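Local atomic coordinates of aminotransferase, classes I and II (Silicibacter pomeroyi DSS-3, PDB entry 3H14), a protein that probably transfers amino groups between amino acids and 2-oxo acids, such as L-aspartate and 2-oxoglutarate, with pyridoxal 5'-phosphate as cofactor. Residues S6-F14 with P126-G136; W84-R93 with K211-D220. One frame throughout, in Å; residues are numbered along the deposited sequence.

Contact 1 joins the N-terminal loop to helix 126-134. Contact 2 joins the end of helix 71-85 and the turn after it to the loop between strands 196-200 and 223-227. Their centres lie about 31 Å apart and their nearest atoms about 12 Å, without touching. Along the chain the segments alternate: 6-14, 84-93, 126-136, 211-220. Both contacts involve elements that pack on or lead into the seven-stranded mixed sheet of the large domain in this aminotransferase family. Helix 126-134 leads into edge strand 138-143, and segment 84-93 into the other, 94-97. Contact 1 lays the N-terminal loop on the outside of that helix; contact 2 ties the approach to 94-97 to a loop between inner strands.

Contact 1 (S6-F14 with P126-G136); sequences SSRSAVDPF and PSYRQILRALG
R133 reaches S7 because CG is anti to the backbone N (chi1 -164°) and the chain stays extended to NE, which carries the guanidinium out to the turn S7-A10. Q130 meets D12 with a chain bent at chi2 (-59°), which sets its amide beside D12. R133 NH1 donates to S7 O at 2.6 Å, with a weak second bond from NH2. S7 O also accepts from A10 N, which closes the type I turn, so the arginine grips an oxygen already in use. A10 O lies over one face of the guanidinium. Q130 bonds both ways with D12. D12 N reaches Q130 OE1 at 3.0 Å from above the carbonyl plane. Q130 NE2 donates to D12 OD2 at 3.1 Å, from above the carboxylate plane. Together the two bonds fix the rotation of the amide. V11 CB rests 3.2 Å from Q130 OE1. R8 lies over the helix end, where its CD is 3.1 Å from A134 O and one guanidinium face covers L135 C and G136 N. There G136 closes a Schellman motif. F14 CE1 meets P126 CB at 3.7 Å, and S127 OG sits at the ring edge. The contact is at the surface. Beneath it, the other side of helix 126-134 packs on helix 100-111 through I131 and on strand 117-122 through L132.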
# COMPACT_ATOMS: atom_id res chain seq x y z
N SER A 6 24.92 -7.09 11.55
CA SER A 6 23.98 -7.33 12.60
C SER A 6 22.89 -8.33 12.20
O SER A 6 22.67 -8.61 11.01
CB SER A 6 23.29 -6.00 12.87
OG SER A 6 22.66 -5.58 11.69
N SER A 7 22.18 -8.81 13.22
CA SER A 7 20.94 -9.56 13.08
C SER A 7 19.85 -8.77 12.35
O SER A 7 19.19 -9.26 11.43
CB SER A 7 20.41 -9.93 14.46
OG SER A 7 19.36 -10.87 14.37
N ARG A 8 19.64 -7.52 12.78
CA ARG A 8 18.57 -6.71 12.17
C ARG A 8 18.76 -6.47 10.67
O ARG A 8 17.79 -6.15 9.95
CB ARG A 8 18.31 -5.39 12.97
CG ARG A 8 19.48 -4.60 13.28
CD ARG A 8 19.11 -3.20 13.78
NE ARG A 8 18.67 -3.18 15.16
CZ ARG A 8 18.34 -2.08 15.85
NH1 ARG A 8 18.35 -0.92 15.26
NH2 ARG A 8 17.98 -2.17 17.10
N SER A 9 20.00 -6.64 10.19
CA SER A 9 20.35 -6.48 8.76
C SER A 9 19.95 -7.65 7.84
O SER A 9 20.03 -7.52 6.62
CB SER A 9 21.87 -6.24 8.59
OG SER A 9 22.61 -7.45 8.54
N ALA A 10 19.59 -8.78 8.42
CA ALA A 10 19.29 -9.97 7.65
C ALA A 10 17.81 -9.93 7.22
O ALA A 10 17.04 -10.82 7.55
CB ALA A 10 19.60 -11.20 8.47
N VAL A 11 17.43 -8.85 6.53
CA VAL A 11 16.11 -8.75 5.93
C VAL A 11 16.10 -9.59 4.68
O VAL A 11 17.14 -9.83 4.08
CB VAL A 11 15.68 -7.32 5.56
CG1 VAL A 11 15.32 -6.49 6.81
CG2 VAL A 11 16.75 -6.65 4.72
N ASP A 12 14.90 -10.01 4.30
CA ASP A 12 14.65 -10.94 3.18
C ASP A 12 14.58 -10.21 1.83
O ASP A 12 13.90 -9.19 1.72
CB ASP A 12 13.28 -11.60 3.35
CG ASP A 12 13.15 -12.44 4.62
OD1 ASP A 12 14.15 -12.98 5.14
OD2 ASP A 12 11.98 -12.59 5.06
N PRO A 13 15.23 -10.75 0.78
CA PRO A 13 15.14 -10.16 -0.58
C PRO A 13 13.77 -10.41 -1.17
O PRO A 13 13.20 -11.48 -0.93
CB PRO A 13 16.19 -10.92 -1.37
CG PRO A 13 16.23 -12.24 -0.73
CD PRO A 13 16.02 -11.99 0.77
N PHE A 14 13.24 -9.45 -1.91
CA PHE A 14 11.87 -9.54 -2.40
C PHE A 14 11.79 -10.50 -3.56
O PHE A 14 12.52 -10.35 -4.54
CB PHE A 14 11.33 -8.16 -2.78
CG PHE A 14 10.97 -7.30 -1.59
CD1 PHE A 14 10.63 -7.87 -0.35
CD2 PHE A 14 10.93 -5.92 -1.71
CE1 PHE A 14 10.29 -7.08 0.74
CE2 PHE A 14 10.58 -5.13 -0.64
CZ PHE A 14 10.26 -5.71 0.60
N PRO A 126 4.73 -6.22 1.92
CA PRO A 126 5.94 -6.96 2.28
C PRO A 126 6.91 -6.21 3.20
O PRO A 126 7.62 -6.83 3.96
CB PRO A 126 6.60 -7.24 0.90
CG PRO A 126 5.51 -7.18 -0.04
CD PRO A 126 4.58 -6.13 0.44
N SER A 127 6.95 -4.89 3.10
CA SER A 127 7.90 -4.10 3.85
C SER A 127 7.54 -3.95 5.32
O SER A 127 8.41 -3.61 6.09
CB SER A 127 8.09 -2.71 3.22
OG SER A 127 8.85 -2.81 2.03
N TYR A 128 6.29 -4.19 5.72
CA TYR A 128 5.95 -4.03 7.14
C TYR A 128 6.85 -4.90 7.99
O TYR A 128 7.48 -4.39 8.93
CB TYR A 128 4.51 -4.43 7.49
CG TYR A 128 3.36 -3.65 6.93
CD1 TYR A 128 3.45 -2.31 6.61
CD2 TYR A 128 2.10 -4.26 6.82
CE1 TYR A 128 2.37 -1.63 6.12
CE2 TYR A 128 1.02 -3.58 6.35
CZ TYR A 128 1.14 -2.27 5.99
OH TYR A 128 0.03 -1.61 5.51
N ARG A 129 6.88 -6.21 7.72
CA ARG A 129 7.68 -7.15 8.53
C ARG A 129 9.16 -6.84 8.47
O ARG A 129 9.84 -6.96 9.46
CB ARG A 129 7.41 -8.65 8.22
CG ARG A 129 7.79 -9.09 6.82
CD ARG A 129 7.45 -10.60 6.61
NE ARG A 129 6.01 -10.81 6.61
CZ ARG A 129 5.24 -10.77 5.52
NH1 ARG A 129 5.76 -10.58 4.32
NH2 ARG A 129 3.92 -10.95 5.64
N GLN A 130 9.64 -6.38 7.31
CA GLN A 130 11.05 -6.11 7.14
C GLN A 130 11.52 -4.86 7.88
O GLN A 130 12.59 -4.86 8.49
CB GLN A 130 11.43 -5.99 5.64
CG GLN A 130 11.06 -7.21 4.76
CD GLN A 130 11.69 -8.52 5.20
OE1 GLN A 130 12.78 -8.54 5.77
NE2 GLN A 130 11.00 -9.63 4.91
N ILE A 131 10.75 -3.79 7.77
CA ILE A 131 11.05 -2.52 8.49
C ILE A 131 10.99 -2.75 9.99
O ILE A 131 11.85 -2.29 10.71
CB ILE A 131 10.08 -1.40 8.11
CG1 ILE A 131 10.28 -0.98 6.66
CG2 ILE A 131 10.25 -0.13 9.05
CD1 ILE A 131 9.17 0.00 6.14
N LEU A 132 9.98 -3.47 10.47
CA LEU A 132 9.94 -3.82 11.90
C LEU A 132 11.16 -4.57 12.39
O LEU A 132 11.81 -4.20 13.37
CB LEU A 132 8.66 -4.57 12.22
CG LEU A 132 7.38 -3.72 12.24
CD1 LEU A 132 6.11 -4.58 12.05
CD2 LEU A 132 7.25 -2.89 13.54
N ARG A 133 11.57 -5.60 11.64
CA ARG A 133 12.75 -6.37 11.98
C ARG A 133 14.04 -5.53 11.90
O ARG A 133 14.94 -5.65 12.75
CB ARG A 133 12.86 -7.54 10.98
CG ARG A 133 13.79 -8.63 11.39
CD ARG A 133 13.99 -9.72 10.27
NE ARG A 133 14.99 -10.72 10.69
CZ ARG A 133 16.30 -10.49 10.73
NH1 ARG A 133 16.78 -9.32 10.34
NH2 ARG A 133 17.13 -11.45 11.14
N ALA A 134 14.14 -4.72 10.85
CA ALA A 134 15.29 -3.82 10.62
C ALA A 134 15.54 -2.84 11.77
O ALA A 134 16.67 -2.41 11.99
CB ALA A 134 15.13 -3.05 9.33
N LEU A 135 14.47 -2.52 12.48
CA LEU A 135 14.51 -1.63 13.65
C LEU A 135 14.63 -2.35 15.01
O LEU A 135 14.55 -1.71 16.09
CB LEU A 135 13.23 -0.79 13.63
CG LEU A 135 13.21 0.23 12.49
CD1 LEU A 135 11.83 0.97 12.47
CD2 LEU A 135 14.33 1.23 12.57
N GLY A 136 14.82 -3.67 14.98
CA GLY A 136 14.88 -4.47 16.18
C GLY A 136 13.56 -4.74 16.85
O GLY A 136 13.50 -5.06 18.05

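Contact 2 (W84-R93 with K211-D220); sequences WYGVDLDPGR and KAVTALELTD
The Y85 ring is sandwiched between T214 and W84. T214 CG2 lies over one face, 3.9 Å from the ring centroid and 22° off the ring normal, a CH-pi contact. W84 CB covers the opposite face. A212 O sits at the ring edge, in plane. E217 OE1 approaches obliquely, 3.6 Å from Y85 CD1. Y85 OH finds its hydrogen-bond partner outside the two segments, at H204 ND1. The other flat group is the R93 guanidinium. L89 CD1 lies over one of its faces, while D220 OD1 and a water sit at its edge.

R93 grips D220 end-on. NH1 and NH2 both donate to the same OD1, at 3.1 and 3.0 Å, in a salt bridge. They come from one face of the carboxylate, whose plane is 85° from that of the guanidinium. The water accepts from R93 NH2 and donates to D220 O, giving a second link. R93 NE bonds V244 O, which fixes the other side of the group.

Segment 84-93 connects helix 71-85 to edge strand 94-97 of the seven-stranded sheet of the large domain in this aminotransferase family. It leaves the helix at G86, with positive phi, and ends in a short 3-10 turn. The facing loop has its own 3-10 turn at 215-217. E217 OE1 accepts from T214 N on its anti side, with the donor tilted out of the carboxylate plane, and T214 OG1 bonds E201.

Between the polar ends V87 and L89 meet L216: V87 CG1 is 4.4 Å from L216 CB, and L89 CD1 is 4.4 Å from L216 CD1. V87 CG2 also touches the aliphatic CG of E217. K211, bent at chi2 (64°) and again at chi4, folds so that NZ bonds A212 O at 3.0 Å and makes a weak bond to W84 O.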
# COMPACT_ATOMS: atom_id res chain seq x y z
N TRP A 84 -12.94 14.99 2.41
CA TRP A 84 -13.06 13.54 2.15
C TRP A 84 -13.84 12.76 3.22
O TRP A 84 -14.54 11.81 2.88
CB TRP A 84 -11.66 12.94 1.97
CG TRP A 84 -11.10 13.12 0.60
CD1 TRP A 84 -11.57 13.94 -0.37
CD2 TRP A 84 -9.96 12.46 0.05
NE1 TRP A 84 -10.79 13.83 -1.50
CE2 TRP A 84 -9.81 12.91 -1.27
CE3 TRP A 84 -9.06 11.51 0.54
CZ2 TRP A 84 -8.78 12.47 -2.10
CZ3 TRP A 84 -8.06 11.05 -0.28
CH2 TRP A 84 -7.92 11.54 -1.58
N TYR A 85 -13.74 13.15 4.50
CA TYR A 85 -14.31 12.34 5.59
C TYR A 85 -15.26 13.07 6.55
O TYR A 85 -15.80 12.44 7.49
CB TYR A 85 -13.17 11.75 6.43
CG TYR A 85 -12.08 11.07 5.62
CD1 TYR A 85 -12.24 9.77 5.11
CD2 TYR A 85 -10.91 11.73 5.35
CE1 TYR A 85 -11.23 9.17 4.36
CE2 TYR A 85 -9.88 11.13 4.61
CZ TYR A 85 -10.05 9.85 4.11
OH TYR A 85 -9.04 9.27 3.37
N GLY A 86 -15.43 14.38 6.36
CA GLY A 86 -16.16 15.20 7.31
C GLY A 86 -15.48 15.21 8.66
O GLY A 86 -16.15 15.33 9.67
N VAL A 87 -14.16 15.09 8.68
CA VAL A 87 -13.39 15.18 9.92
C VAL A 87 -12.76 16.56 10.06
O VAL A 87 -12.04 17.01 9.17
CB VAL A 87 -12.30 14.09 10.00
CG1 VAL A 87 -11.26 14.46 11.01
CG2 VAL A 87 -12.92 12.75 10.36
N ASP A 88 -13.01 17.23 11.19
CA ASP A 88 -12.41 18.53 11.49
C ASP A 88 -11.05 18.28 12.14
O ASP A 88 -10.97 17.79 13.27
CB ASP A 88 -13.32 19.32 12.44
CG ASP A 88 -12.90 20.79 12.58
OD1 ASP A 88 -13.59 21.65 11.97
OD2 ASP A 88 -11.91 21.10 13.31
N LEU A 89 -9.97 18.62 11.44
CA LEU A 89 -8.64 18.29 11.90
C LEU A 89 -7.78 19.52 11.99
O LEU A 89 -7.74 20.30 11.06
CB LEU A 89 -7.99 17.28 10.94
CG LEU A 89 -6.59 16.73 11.28
CD1 LEU A 89 -6.61 15.89 12.57
CD2 LEU A 89 -6.05 15.93 10.08
N ASP A 90 -7.09 19.68 13.11
CA ASP A 90 -6.13 20.75 13.29
C ASP A 90 -4.89 20.44 12.44
O ASP A 90 -4.37 19.32 12.51
CB ASP A 90 -5.77 20.84 14.77
CG ASP A 90 -4.60 21.76 15.05
OD1 ASP A 90 -4.46 22.81 14.40
OD2 ASP A 90 -3.81 21.41 15.94
N PRO A 91 -4.44 21.40 11.61
CA PRO A 91 -3.21 21.19 10.83
C PRO A 91 -1.96 20.95 11.64
O PRO A 91 -1.00 20.39 11.13
CB PRO A 91 -3.07 22.47 9.99
CG PRO A 91 -4.09 23.41 10.48
CD PRO A 91 -5.11 22.67 11.26
N GLY A 92 -1.97 21.37 12.90
CA GLY A 92 -0.87 21.09 13.82
C GLY A 92 -0.63 19.61 14.02
O GLY A 92 0.46 19.21 14.42
N ARG A 93 -1.65 18.79 13.79
CA ARG A 93 -1.53 17.32 13.95
C ARG A 93 -1.04 16.61 12.69
O ARG A 93 -0.83 15.42 12.74
CB ARG A 93 -2.88 16.72 14.38
CG ARG A 93 -3.20 16.98 15.85
CD ARG A 93 -4.63 16.65 16.19
NE ARG A 93 -4.83 15.22 16.04
CZ ARG A 93 -6.00 14.61 15.97
NH1 ARG A 93 -7.14 15.28 16.12
NH2 ARG A 93 -6.03 13.29 15.81
N LYS A 211 -16.70 3.28 0.44
CA LYS A 211 -16.06 4.51 0.90
C LYS A 211 -14.97 4.17 1.94
O LYS A 211 -15.22 3.43 2.89
CB LYS A 211 -17.13 5.42 1.51
CG LYS A 211 -16.64 6.74 2.02
CD LYS A 211 -16.10 7.63 0.95
CE LYS A 211 -15.45 8.88 1.56
NZ LYS A 211 -14.11 8.54 2.13
N ALA A 212 -13.77 4.73 1.75
CA ALA A 212 -12.68 4.51 2.69
C ALA A 212 -13.05 5.18 3.99
O ALA A 212 -13.74 6.21 3.99
CB ALA A 212 -11.34 5.05 2.16
N VAL A 213 -12.66 4.55 5.10
CA VAL A 213 -12.92 5.10 6.43
C VAL A 213 -11.61 5.45 7.11
O VAL A 213 -10.83 4.57 7.39
CB VAL A 213 -13.68 4.11 7.34
CG1 VAL A 213 -13.99 4.77 8.66
CG2 VAL A 213 -14.99 3.63 6.66
N THR A 214 -11.36 6.73 7.38
CA THR A 214 -10.17 7.09 8.15
C THR A 214 -10.37 6.68 9.60
O THR A 214 -11.46 6.81 10.13
CB THR A 214 -9.76 8.59 8.05
OG1 THR A 214 -8.55 8.79 8.78
CG2 THR A 214 -10.79 9.52 8.65
N ALA A 215 -9.31 6.15 10.21
CA ALA A 215 -9.33 5.82 11.63
C ALA A 215 -9.70 7.02 12.49
O ALA A 215 -10.24 6.84 13.58
CB ALA A 215 -8.00 5.28 12.07
N LEU A 216 -9.44 8.23 12.00
CA LEU A 216 -9.84 9.49 12.67
C LEU A 216 -11.36 9.65 12.86
O LEU A 216 -11.79 10.38 13.73
CB LEU A 216 -9.26 10.68 11.93
CG LEU A 216 -7.73 10.61 11.80
CD1 LEU A 216 -7.21 11.82 11.08
CD2 LEU A 216 -7.07 10.53 13.17
N GLU A 217 -12.17 8.96 12.07
CA GLU A 217 -13.63 8.96 12.25
C GLU A 217 -14.07 8.17 13.49
O GLU A 217 -15.23 8.27 13.90
CB GLU A 217 -14.32 8.37 11.03
CG GLU A 217 -14.31 9.23 9.74
CD GLU A 217 -14.97 8.54 8.56
OE1 GLU A 217 -14.28 8.20 7.56
OE2 GLU A 217 -16.18 8.29 8.64
N LEU A 218 -13.17 7.36 14.06
CA LEU A 218 -13.47 6.51 15.22
C LEU A 218 -12.66 6.84 16.45
O LEU A 218 -13.13 6.64 17.56
CB LEU A 218 -13.25 5.02 14.89
CG LEU A 218 -14.35 4.49 13.95
CD1 LEU A 218 -13.76 3.72 12.78
CD2 LEU A 218 -15.43 3.69 14.67
N THR A 219 -11.42 7.31 16.27
CA THR A 219 -10.59 7.70 17.42
C THR A 219 -9.54 8.71 17.03
O THR A 219 -9.17 8.78 15.87
CB THR A 219 -9.85 6.47 18.03
OG1 THR A 219 -9.22 6.85 19.28
CG2 THR A 219 -8.79 5.90 17.04
N ASP A 220 -9.05 9.46 18.00
CA ASP A 220 -7.88 10.27 17.79
C ASP A 220 -6.63 9.56 18.29
O ASP A 220 -5.52 9.96 17.94
CB ASP A 220 -8.03 11.65 18.43
CG ASP A 220 -9.02 12.54 17.69
OD1 ASP A 220 -8.89 12.73 16.46
OD2 ASP A 220 -9.94 13.06 18.35
O HOH W 1 -4.24 10.93 15.40